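Local atomic coordinates of cytochrome oxidase subunit II (PDB entry 1W2L), a protein that forms the heme c domain of a caa3 oxygen reductase subunit, which probably passes electrons on toward the copper A centre as oxygen is reduced to water. Residues A[35-47]-A[56-70]. Sequence-based numbering, arbitrary orientation.
Sequences KGLYGSTRTFEDG and YLRESILQPGAKVVQ. With HEC (heme c), chain B; ACT (acetate ion), chain D.
The Phe-44 ring carries the CD methylene of Lys-67 over one face, a CH-pi contact 4.0 Å from the ring centroid, and the carbonyl O of Arg-42 above the opposite face, toward its rim. At its edge lie Val-68 O, Val-69 N and the hydroxyl of Tyr-56; the two aromatic planes are inclined at 41°, and Phe-44 CZ comes 3.6 Å from Tyr-56 CE1. On one face of the tyrosine ring sits Ser-60 OG, which is hydrogen-bonded to Tyr-56 O. At its edge, Tyr-56 OH donates to heme O2A over 2.6 Å. The same oxygen lies in the guanidinium plane of Arg-42 and accepts from its NE (2.9 Å, 166°), and bends at chi2 and chi3 curl the arginine chain back to deliver this bond. Arg-42 NH1 comes 2.9 Å from heme O1A. Val-69 N holds the other propionate through O2D. Two backbone bonds, Gln-70 N to Thr-43 O and Glu-45 N to Val-68 O, both 2.9 Å, join the segments at the end of strand 41-43. Leu-37 CD2 meets Leu-57 CD2 at 3.7 Å, next to the porphyrin. Together these groups form the propionate side of the heme pocket in a class I cytochrome c fold.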
ATOM      1  N   LYS A  35       5.233   6.521   3.689  1.00 15.77           N
ATOM      2  CA  LYS A  35       6.554   7.084   3.848  1.00 15.00           C
ATOM      3  C   LYS A  35       7.527   6.044   4.368  1.00 16.86           C
ATOM      4  O   LYS A  35       7.441   5.511   5.461  1.00 18.63           O
ATOM      5  CB  LYS A  35       6.526   8.344   4.720  1.00 16.46           C
ATOM      6  CG  LYS A  35       7.900   9.038   4.747  1.00 23.08           C
ATOM      7  CD  LYS A  35       7.908  10.253   5.647  1.00 26.40           C
ATOM      8  CE  LYS A  35       9.318  10.810   5.855  1.00 29.64           C
ATOM      9  NZ  LYS A  35       9.351  11.779   6.968  1.00 43.75           N
ATOM     10  N   GLY A  36       8.525   5.755   3.493  1.00 18.42           N
ATOM     11  CA  GLY A  36       9.530   4.793   3.853  1.00 19.44           C
ATOM     12  C   GLY A  36       9.105   3.333   3.703  1.00 16.31           C
ATOM     13  O   GLY A  36       9.847   2.400   4.078  1.00 20.67           O
ATOM     14  N   LEU A  37       7.896   3.067   3.203  1.00 14.91           N
ATOM     15  CA  LEU A  37       7.390   1.724   3.139  1.00 12.90           C
ATOM     16  C   LEU A  37       8.194   0.834   2.197  1.00 12.37           C
ATOM     17  O   LEU A  37       8.653  -0.252   2.536  1.00 13.89           O
ATOM     18  CB  LEU A  37       5.910   1.731   2.726  1.00 12.46           C
ATOM     19  CG  LEU A  37       5.304   0.401   2.349  1.00 13.18           C
ATOM     20  CD1 LEU A  37       5.472  -0.632   3.465  1.00 14.90           C
ATOM     21  CD2 LEU A  37       3.833   0.558   1.980  1.00 12.83           C
ATOM     22  N   TYR A  38       8.381   1.261   0.941  1.00 12.85           N
ATOM     23  CA  TYR A  38       9.085   0.458  -0.034  1.00 12.45           C
ATOM     24  C   TYR A  38      10.523   0.239   0.390  1.00 13.25           C
ATOM     25  O   TYR A  38      11.247   1.208   0.610  1.00 15.21           O
ATOM     26  CB  TYR A  38       9.032   1.119  -1.408  1.00 14.52           C
ATOM     27  CG  TYR A  38       9.720   0.319  -2.477  1.00 12.85           C
ATOM     28  CD1 TYR A  38       9.213  -0.900  -2.930  1.00 14.15           C
ATOM     29  CD2 TYR A  38      10.901   0.727  -3.087  1.00 12.75           C
ATOM     30  CE1 TYR A  38       9.827  -1.649  -3.905  1.00 13.08           C
ATOM     31  CE2 TYR A  38      11.520   0.011  -4.075  1.00 13.15           C
ATOM     32  CZ  TYR A  38      11.003  -1.180  -4.494  1.00 12.13           C
ATOM     33  OH  TYR A  38      11.640  -1.873  -5.475  1.00 14.76           O
ATOM     34  N   GLY A  39      10.888  -1.029   0.459  1.00 13.46           N
ATOM     35  CA  GLY A  39      12.205  -1.453   0.900  1.00 17.39           C
ATOM     36  C   GLY A  39      12.367  -1.608   2.389  1.00 16.30           C
ATOM     37  O   GLY A  39      13.465  -1.986   2.792  1.00 20.20           O
ATOM     38  N   SER A  40      11.313  -1.413   3.173  1.00 17.13           N
ATOM     39  CA  SER A  40      11.336  -1.632   4.613  1.00 18.99           C
ATOM     40  C   SER A  40      11.010  -3.063   4.972  1.00 18.31           C
ATOM     41  O   SER A  40      10.443  -3.776   4.147  1.00 22.41           O
ATOM     42  CB  SER A  40      10.373  -0.669   5.303  1.00 18.86           C
ATOM     43  OG  SER A  40       9.021  -0.987   5.048  1.00 19.33           O
ATOM     44  N   THR A  41      11.330  -3.560   6.144  1.00 21.50           N
ATOM     45  CA  THR A  41      10.927  -4.887   6.618  1.00 21.39           C
ATOM     46  C   THR A  41       9.574  -4.790   7.332  1.00 19.54           C
ATOM     47  O   THR A  41       9.382  -3.853   8.094  1.00 22.19           O
ATOM     48  CB  THR A  41      12.009  -5.471   7.550  1.00 29.20           C
ATOM     49  OG1 THR A  41      13.155  -5.726   6.728  1.00 33.18           O
ATOM     50  CG2 THR A  41      11.609  -6.794   8.145  1.00 28.04           C
ATOM     51  N   ARG A  42       8.660  -5.695   7.037  1.00 17.80           N
ATOM     52  CA  ARG A  42       7.353  -5.801   7.640  1.00 16.02           C
ATOM     53  C   ARG A  42       7.253  -7.041   8.529  1.00 17.75           C
ATOM     54  O   ARG A  42       7.734  -8.100   8.146  1.00 20.67           O
ATOM     55  CB  ARG A  42       6.244  -5.839   6.590  1.00 16.17           C
ATOM     56  CG  ARG A  42       6.381  -4.900   5.433  1.00 14.27           C
ATOM     57  CD  ARG A  42       6.664  -3.470   5.765  1.00 13.62           C
ATOM     58  NE  ARG A  42       5.634  -2.811   6.528  1.00 14.20           N
ATOM     59  CZ  ARG A  42       5.690  -2.188   7.672  1.00 15.46           C
ATOM     60  NH1 ARG A  42       4.577  -1.636   8.151  1.00 16.70           N
ATOM     61  NH2 ARG A  42       6.829  -2.092   8.370  1.00 19.75           N
ATOM     62  N   THR A  43       6.573  -6.891   9.645  1.00 17.31           N
ATOM     63  CA  THR A  43       6.245  -8.021  10.513  1.00 19.55           C
ATOM     64  C   THR A  43       4.741  -8.235  10.490  1.00 16.63           C
ATOM     65  O   THR A  43       4.005  -7.246  10.680  1.00 18.54           O
ATOM     66  CB  THR A  43       6.714  -7.784  11.957  1.00 20.22           C
ATOM     67  OG1 THR A  43       8.128  -7.610  11.873  1.00 26.27           O
ATOM     68  CG2 THR A  43       6.405  -9.006  12.824  1.00 22.14           C
ATOM     69  N   PHE A  44       4.291  -9.449  10.295  1.00 18.25           N
ATOM     70  CA  PHE A  44       2.867  -9.749  10.212  1.00 18.12           C
ATOM     71  C   PHE A  44       2.298 -10.284  11.496  1.00 16.92           C
ATOM     72  O   PHE A  44       2.997 -10.599  12.450  1.00 18.42           O
ATOM     73  CB  PHE A  44       2.660 -10.733   9.044  1.00 20.96           C
ATOM     74  CG  PHE A  44       3.241 -10.184   7.768  1.00 19.20           C
ATOM     75  CD1 PHE A  44       2.738  -9.036   7.230  1.00 19.02           C
ATOM     76  CD2 PHE A  44       4.293 -10.808   7.155  1.00 22.75           C
ATOM     77  CE1 PHE A  44       3.290  -8.496   6.098  1.00 18.51           C
ATOM     78  CE2 PHE A  44       4.861 -10.299   5.992  1.00 26.16           C
ATOM     79  CZ  PHE A  44       4.339  -9.125   5.476  1.00 23.48           C
ATOM     80  N   GLU A  45       0.959 -10.426  11.523  1.00 19.90           N
ATOM     81  CA  GLU A  45       0.277 -10.788  12.751  1.00 22.48           C
ATOM     82  C   GLU A  45       0.779 -12.161  13.249  1.00 25.24           C
ATOM     83  O   GLU A  45       0.672 -12.356  14.444  1.00 30.78           O
ATOM     84  CB  GLU A  45      -1.228 -10.812  12.627  1.00 29.10           C
ATOM     85  CG  GLU A  45      -2.000 -10.019  11.643  1.00 40.34           C
ATOM     86  CD  GLU A  45      -3.441 -10.514  11.532  1.00 44.41           C
ATOM     87  OE1 GLU A  45      -4.307  -9.877  12.168  1.00 48.25           O
ATOM     88  OE2 GLU A  45      -3.650 -11.545  10.827  1.00 42.64           O
ATOM     89  N   ASP A  46       1.263 -13.006  12.362  1.00 26.85           N
ATOM     90  CA  ASP A  46       1.781 -14.323  12.729  1.00 30.70           C
ATOM     91  C   ASP A  46       3.253 -14.333  13.115  1.00 30.46           C
ATOM     92  O   ASP A  46       3.769 -15.412  13.416  1.00 36.94           O
ATOM     93  CB  ASP A  46       1.646 -15.321  11.574  1.00 40.21           C
ATOM     94  CG  ASP A  46       2.040 -14.613  10.275  1.00 42.29           C
ATOM     95  OD1 ASP A  46       3.167 -14.093  10.194  1.00 45.08           O
ATOM     96  OD2 ASP A  46       1.216 -14.560   9.337  1.00 70.02           O
ATOM     97  N   GLY A  47       3.926 -13.196  13.126  1.00 28.19           N
ATOM     98  CA  GLY A  47       5.292 -13.113  13.575  1.00 31.66           C
ATOM     99  C   GLY A  47       6.292 -13.286  12.444  1.00 32.29           C
ATOM    100  O   GLY A  47       7.489 -13.023  12.612  1.00 33.09           O
ATOM    101  N   TYR A  56       5.253  -7.594  -2.782  1.00  9.82           N
ATOM    102  CA  TYR A  56       4.503  -7.397  -1.553  1.00  9.73           C
ATOM    103  C   TYR A  56       3.486  -6.281  -1.678  1.00  9.53           C
ATOM    104  O   TYR A  56       2.366  -6.394  -1.177  1.00 10.42           O
ATOM    105  CB  TYR A  56       5.471  -7.127  -0.380  1.00 10.49           C
ATOM    106  CG  TYR A  56       4.728  -6.637   0.843  1.00  9.94           C
ATOM    107  CD1 TYR A  56       4.003  -7.547   1.598  1.00 11.64           C
ATOM    108  CD2 TYR A  56       4.679  -5.326   1.208  1.00  9.97           C
ATOM    109  CE1 TYR A  56       3.289  -7.143   2.706  1.00 12.02           C
ATOM    110  CE2 TYR A  56       3.965  -4.909   2.319  1.00  9.83           C
ATOM    111  CZ  TYR A  56       3.264  -5.822   3.071  1.00 10.29           C
ATOM    112  OH  TYR A  56       2.544  -5.448   4.166  1.00 11.15           O
ATOM    113  N   LEU A  57       3.861  -5.185  -2.305  1.00  9.87           N
ATOM    114  CA  LEU A  57       2.926  -4.086  -2.490  1.00 10.50           C
ATOM    115  C   LEU A  57       1.753  -4.537  -3.354  1.00 10.45           C
ATOM    116  O   LEU A  57       0.601  -4.238  -3.069  1.00 11.77           O
ATOM    117  CB  LEU A  57       3.635  -2.869  -3.064  1.00 11.23           C
ATOM    118  CG  LEU A  57       4.733  -2.264  -2.195  1.00 12.27           C
ATOM    119  CD1 LEU A  57       5.389  -1.080  -2.911  1.00 14.91           C
ATOM    120  CD2 LEU A  57       4.185  -1.843  -0.851  1.00 13.75           C
ATOM    121  N   ARG A  58       2.040  -5.264  -4.426  1.00 11.09           N
ATOM    122  CA  ARG A  58       1.020  -5.762  -5.341  1.00 13.30           C
ATOM    123  C   ARG A  58       0.070  -6.679  -4.585  1.00 13.01           C
ATOM    124  O   ARG A  58      -1.168  -6.555  -4.730  1.00 14.15           O
ATOM    125  CB  ARG A  58       1.654  -6.422  -6.600  1.00 16.25           C
ATOM    126  CG  ARG A  58       0.746  -7.016  -7.632  1.00 16.08           C
ATOM    127  CD  ARG A  58       1.633  -7.760  -8.683  1.00 21.15           C
ATOM    128  NE  ARG A  58       0.616  -8.372  -9.554  1.00 21.91           N
ATOM    129  CZ  ARG A  58      -0.046  -7.821 -10.520  1.00 23.56           C
ATOM    130  NH1 ARG A  58       0.227  -6.531 -10.786  1.00 28.13           N
ATOM    131  NH2 ARG A  58      -0.954  -8.528 -11.225  1.00 37.48           N
ATOM    132  N   GLU A  59       0.601  -7.600  -3.827  1.00 12.30           N
ATOM    133  CA  GLU A  59      -0.170  -8.585  -3.064  1.00 13.95           C
ATOM    134  C   GLU A  59      -1.047  -7.858  -2.028  1.00 12.47           C
ATOM    135  O   GLU A  59      -2.191  -8.195  -1.769  1.00 13.11           O
ATOM    136  CB  GLU A  59       0.661  -9.609  -2.334  1.00 17.02           C
ATOM    137  CG  GLU A  59       0.006 -10.608  -1.409  1.00 28.53           C
ATOM    138  CD  GLU A  59       0.729 -11.307  -0.288  1.00 35.22           C
ATOM    139  OE1 GLU A  59       1.535 -10.737   0.513  1.00 31.28           O
ATOM    140  OE2 GLU A  59       0.498 -12.541  -0.136  1.00 43.99           O
ATOM    141  N   SER A  60      -0.497  -6.836  -1.390  1.00 11.10           N
ATOM    142  CA  SER A  60      -1.201  -6.081  -0.386  1.00 10.53           C
ATOM    143  C   SER A  60      -2.433  -5.370  -0.974  1.00 11.10           C
ATOM    144  O   SER A  60      -3.471  -5.287  -0.280  1.00 13.31           O
ATOM    145  CB  SER A  60      -0.276  -5.046   0.257  1.00 11.40           C
ATOM    146  OG  SER A  60       0.732  -5.642   1.022  1.00 13.52           O
ATOM    147  N   ILE A  61      -2.329  -4.915  -2.189  1.00 10.88           N
ATOM    148  CA  ILE A  61      -3.403  -4.178  -2.850  1.00 11.46           C
ATOM    149  C   ILE A  61      -4.416  -5.126  -3.469  1.00 12.68           C
ATOM    150  O   ILE A  61      -5.634  -4.942  -3.316  1.00 15.09           O
ATOM    151  CB  ILE A  61      -2.788  -3.218  -3.911  1.00 12.99           C
ATOM    152  CG1 ILE A  61      -1.921  -2.156  -3.241  1.00 13.09           C
ATOM    153  CG2 ILE A  61      -3.882  -2.588  -4.754  1.00 14.31           C
ATOM    154  CD1 ILE A  61      -1.045  -1.375  -4.198  1.00 14.74           C
ATOM    155  N   LEU A  62      -3.960  -6.138  -4.186  1.00 12.99           N
ATOM    156  CA  LEU A  62      -4.778  -7.068  -4.943  1.00 13.55           C
ATOM    157  C   LEU A  62      -5.272  -8.267  -4.201  1.00 14.30           C
ATOM    158  O   LEU A  62      -6.292  -8.850  -4.611  1.00 19.40           O
ATOM    159  CB  LEU A  62      -4.069  -7.607  -6.188  1.00 14.86           C
ATOM    160  CG  LEU A  62      -3.792  -6.559  -7.258  1.00 16.19           C
ATOM    161  CD1 LEU A  62      -2.954  -7.161  -8.358  1.00 17.76           C
ATOM    162  CD2 LEU A  62      -5.107  -6.037  -7.841  1.00 18.57           C
ATOM    163  N   GLN A  63      -4.625  -8.585  -3.104  1.00 13.56           N
ATOM    164  CA  GLN A  63      -5.049  -9.659  -2.221  1.00 15.83           C
ATOM    165  C   GLN A  63      -5.154  -9.094  -0.816  1.00 18.30           C
ATOM    166  O   GLN A  63      -4.522  -9.626   0.077  1.00 21.66           O
ATOM    167  CB  GLN A  63      -4.116 -10.883  -2.309  1.00 18.35           C
ATOM    168  CG  GLN A  63      -3.903 -11.480  -3.694  1.00 27.88           C
ATOM    169  CD  GLN A  63      -2.746 -12.495  -3.602  1.00 32.61           C
ATOM    170  OE1 GLN A  63      -1.681 -12.287  -4.170  1.00 29.22           O
ATOM    171  NE2 GLN A  63      -2.997 -13.549  -2.856  1.00 47.85           N
ATOM    172  N   PRO A  64      -6.041  -8.093  -0.618  1.00 21.05           N
ATOM    173  CA  PRO A  64      -6.189  -7.462   0.688  1.00 24.31           C
ATOM    174  C   PRO A  64      -6.611  -8.518   1.704  1.00 25.00           C
ATOM    175  O   PRO A  64      -7.407  -9.402   1.388  1.00 24.31           O
ATOM    176  CB  PRO A  64      -7.303  -6.471   0.366  1.00 25.90           C
ATOM    177  CG  PRO A  64      -8.171  -7.170  -0.629  1.00 26.62           C
ATOM    178  CD  PRO A  64      -7.055  -7.602  -1.576  1.00 23.64           C
ATOM    179  N   GLY A  65      -6.042  -8.392   2.892  1.00 28.07           N
ATOM    180  CA  GLY A  65      -6.397  -9.257   3.988  1.00 34.33           C
ATOM    181  C   GLY A  65      -5.569 -10.529   3.942  1.00 33.61           C
ATOM    182  O   GLY A  65      -5.612 -11.226   4.947  1.00 40.74           O
ATOM    183  N   ALA A  66      -4.840 -10.856   2.872  1.00 32.85           N
ATOM    184  CA  ALA A  66      -4.047 -12.101   2.894  1.00 34.45           C
ATOM    185  C   ALA A  66      -2.858 -12.114   3.845  1.00 31.84           C
ATOM    186  O   ALA A  66      -2.652 -13.139   4.509  1.00 41.95           O
ATOM    187  CB  ALA A  66      -3.571 -12.427   1.469  1.00 38.00           C
ATOM    188  N   LYS A  67      -2.022 -11.084   3.989  1.00 27.78           N
ATOM    189  CA  LYS A  67      -0.984 -11.014   5.021  1.00 24.13           C
ATOM    190  C   LYS A  67      -1.217  -9.659   5.727  1.00 20.23           C
ATOM    191  O   LYS A  67      -1.324  -8.648   4.985  1.00 22.20           O
ATOM    192  CB  LYS A  67       0.459 -11.043   4.584  1.00 29.99           C
ATOM    193  CG  LYS A  67       1.043 -12.386   4.200  1.00 38.73           C
ATOM    194  CD  LYS A  67       2.517 -12.295   3.836  1.00 45.99           C
ATOM    195  CE  LYS A  67       2.994 -13.426   2.924  1.00 52.72           C
ATOM    196  NZ  LYS A  67       4.462 -13.654   2.927  1.00 59.25           N
ATOM    197  N   VAL A  68      -1.325  -9.612   7.003  1.00 17.24           N
ATOM    198  CA  VAL A  68      -1.693  -8.393   7.726  1.00 14.93           C
ATOM    199  C   VAL A  68      -0.573  -7.920   8.634  1.00 14.40           C
ATOM    200  O   VAL A  68      -0.116  -8.684   9.489  1.00 16.70           O
ATOM    201  CB  VAL A  68      -2.964  -8.644   8.561  1.00 16.36           C
ATOM    202  CG1 VAL A  68      -3.433  -7.404   9.314  1.00 17.56           C
ATOM    203  CG2 VAL A  68      -4.078  -9.187   7.679  1.00 20.03           C
ATOM    204  N   VAL A  69      -0.173  -6.659   8.500  1.00 12.11           N
ATOM    205  CA  VAL A  69       0.882  -6.083   9.352  1.00 13.42           C
ATOM    206  C   VAL A  69       0.470  -6.158  10.812  1.00 14.02           C
ATOM    207  O   VAL A  69      -0.658  -5.820  11.197  1.00 14.80           O
ATOM    208  CB  VAL A  69       1.175  -4.638   8.897  1.00 14.64           C
ATOM    209  CG1 VAL A  69       2.199  -3.972   9.783  1.00 17.65           C
ATOM    210  CG2 VAL A  69       1.602  -4.604   7.440  1.00 18.01           C
ATOM    211  N   GLN A  70       1.397  -6.602  11.659  1.00 15.41           N
ATOM    212  CA  GLN A  70       1.066  -6.709  13.098  1.00 17.37           C
ATOM    213  C   GLN A  70       0.656  -5.354  13.648  1.00 17.59           C
ATOM    214  O   GLN A  70       1.203  -4.284  13.376  1.00 18.09           O
ATOM    215  CB  GLN A  70       2.270  -7.321  13.777  1.00 21.61           C
ATOM    216  CG  GLN A  70       3.165  -6.396  14.480  1.00 25.05           C
ATOM    217  CD  GLN A  70       4.317  -7.002  15.258  1.00 20.17           C
ATOM    218  OE1 GLN A  70       4.245  -8.135  15.716  1.00 22.88           O
ATOM    219  NE2 GLN A  70       5.346  -6.201  15.355  1.00 23.62           N
TER
HETATM  220 FE   HEC B1100      -4.175  -0.150   2.768  1.00  7.18          FE
HETATM  221  CHA HEC B1100      -1.993  -2.113   4.514  1.00  8.36           C
HETATM  222  CHB HEC B1100      -2.031  -0.138   0.118  1.00  7.75           C
HETATM  223  CHC HEC B1100      -6.394   1.723   1.014  1.00  7.91           C
HETATM  224  CHD HEC B1100      -6.132   0.138   5.557  1.00  7.88           C
HETATM  225  NA  HEC B1100      -2.373  -0.989   2.392  1.00  7.68           N
HETATM  226  C1A HEC B1100      -1.645  -1.798   3.244  1.00  7.71           C
HETATM  227  C2A HEC B1100      -0.367  -2.033   2.621  1.00  8.00           C
HETATM  228  C3A HEC B1100      -0.398  -1.530   1.380  1.00  8.17           C
HETATM  229  C4A HEC B1100      -1.670  -0.845   1.209  1.00  7.15           C
HETATM  230  CMA HEC B1100       0.718  -1.489   0.336  1.00  9.86           C
HETATM  231  CAA HEC B1100       0.811  -2.682   3.358  1.00  9.74           C
HETATM  232  CBA HEC B1100       1.446  -1.562   4.179  1.00 10.88           C
HETATM  233  CGA HEC B1100       2.676  -1.936   5.075  1.00 11.50           C
HETATM  234  O1A HEC B1100       2.964  -1.067   5.861  1.00 13.30           O
HETATM  235  O2A HEC B1100       3.181  -3.083   4.944  1.00 11.68           O
HETATM  236  NB  HEC B1100      -4.197   0.651   0.916  1.00  7.73           N
HETATM  237  C1B HEC B1100      -3.221   0.566   0.032  1.00  7.88           C
HETATM  238  C2B HEC B1100      -3.569   1.312  -1.199  1.00  7.87           C
HETATM  239  C3B HEC B1100      -4.839   1.774  -0.959  1.00  7.79           C
HETATM  240  C4B HEC B1100      -5.226   1.405   0.363  1.00  7.70           C
HETATM  241  CMB HEC B1100      -2.694   1.510  -2.368  1.00  9.64           C
HETATM  242  CAB HEC B1100      -5.732   2.571  -1.882  1.00  9.71           C
HETATM  243  CBB HEC B1100      -5.915   1.817  -3.221  1.00 10.75           C
HETATM  244  NC  HEC B1100      -5.926   0.710   3.162  1.00  8.06           N
HETATM  245  C1C HEC B1100      -6.683   1.472   2.274  1.00  7.27           C
HETATM  246  C2C HEC B1100      -7.876   1.952   3.015  1.00  7.98           C
HETATM  247  C3C HEC B1100      -7.794   1.503   4.263  1.00  8.40           C
HETATM  248  C4C HEC B1100      -6.601   0.714   4.379  1.00  7.91           C
HETATM  249  CMC HEC B1100      -8.932   2.841   2.357  1.00  8.80           C
HETATM  250  CAC HEC B1100      -8.669   1.869   5.469  1.00 10.13           C
HETATM  251  CBC HEC B1100     -10.145   1.556   5.389  1.00 11.60           C
HETATM  252  ND  HEC B1100      -4.091  -0.890   4.643  1.00  8.78           N
HETATM  253  C1D HEC B1100      -4.971  -0.621   5.647  1.00  8.11           C
HETATM  254  C2D HEC B1100      -4.535  -1.238   6.879  1.00  7.97           C
HETATM  255  C3D HEC B1100      -3.408  -1.870   6.552  1.00  7.79           C
HETATM  256  C4D HEC B1100      -3.108  -1.678   5.182  1.00  7.82           C
HETATM  257  CMD HEC B1100      -5.232  -1.124   8.167  1.00  9.75           C
HETATM  258  CAD HEC B1100      -2.500  -2.711   7.532  1.00 10.08           C
HETATM  259  CBD HEC B1100      -3.034  -4.128   7.724  1.00 10.62           C
HETATM  260  CGD HEC B1100      -2.706  -4.987   6.550  1.00 10.76           C
HETATM  261  O1D HEC B1100      -3.620  -5.404   5.782  1.00 12.80           O
HETATM  262  O2D HEC B1100      -1.487  -5.249   6.320  1.00 11.71           O
HETATM  263  C   ACT D1102      11.569  -5.361  -5.841  1.00 14.75           C
HETATM  264  O   ACT D1102      10.820  -4.397  -5.526  1.00 15.01           O
HETATM  265  OXT ACT D1102      11.360  -6.551  -6.005  1.00 16.45           O
HETATM  266  CH3 ACT D1102      13.049  -4.933  -6.089  1.00 18.88           C
HETATM  267  O   HOH W   1       3.383 -10.731  15.536  1.00 31.71           O
HETATM  268  O   HOH W   2      -1.140 -12.126   8.513  1.00 35.40           O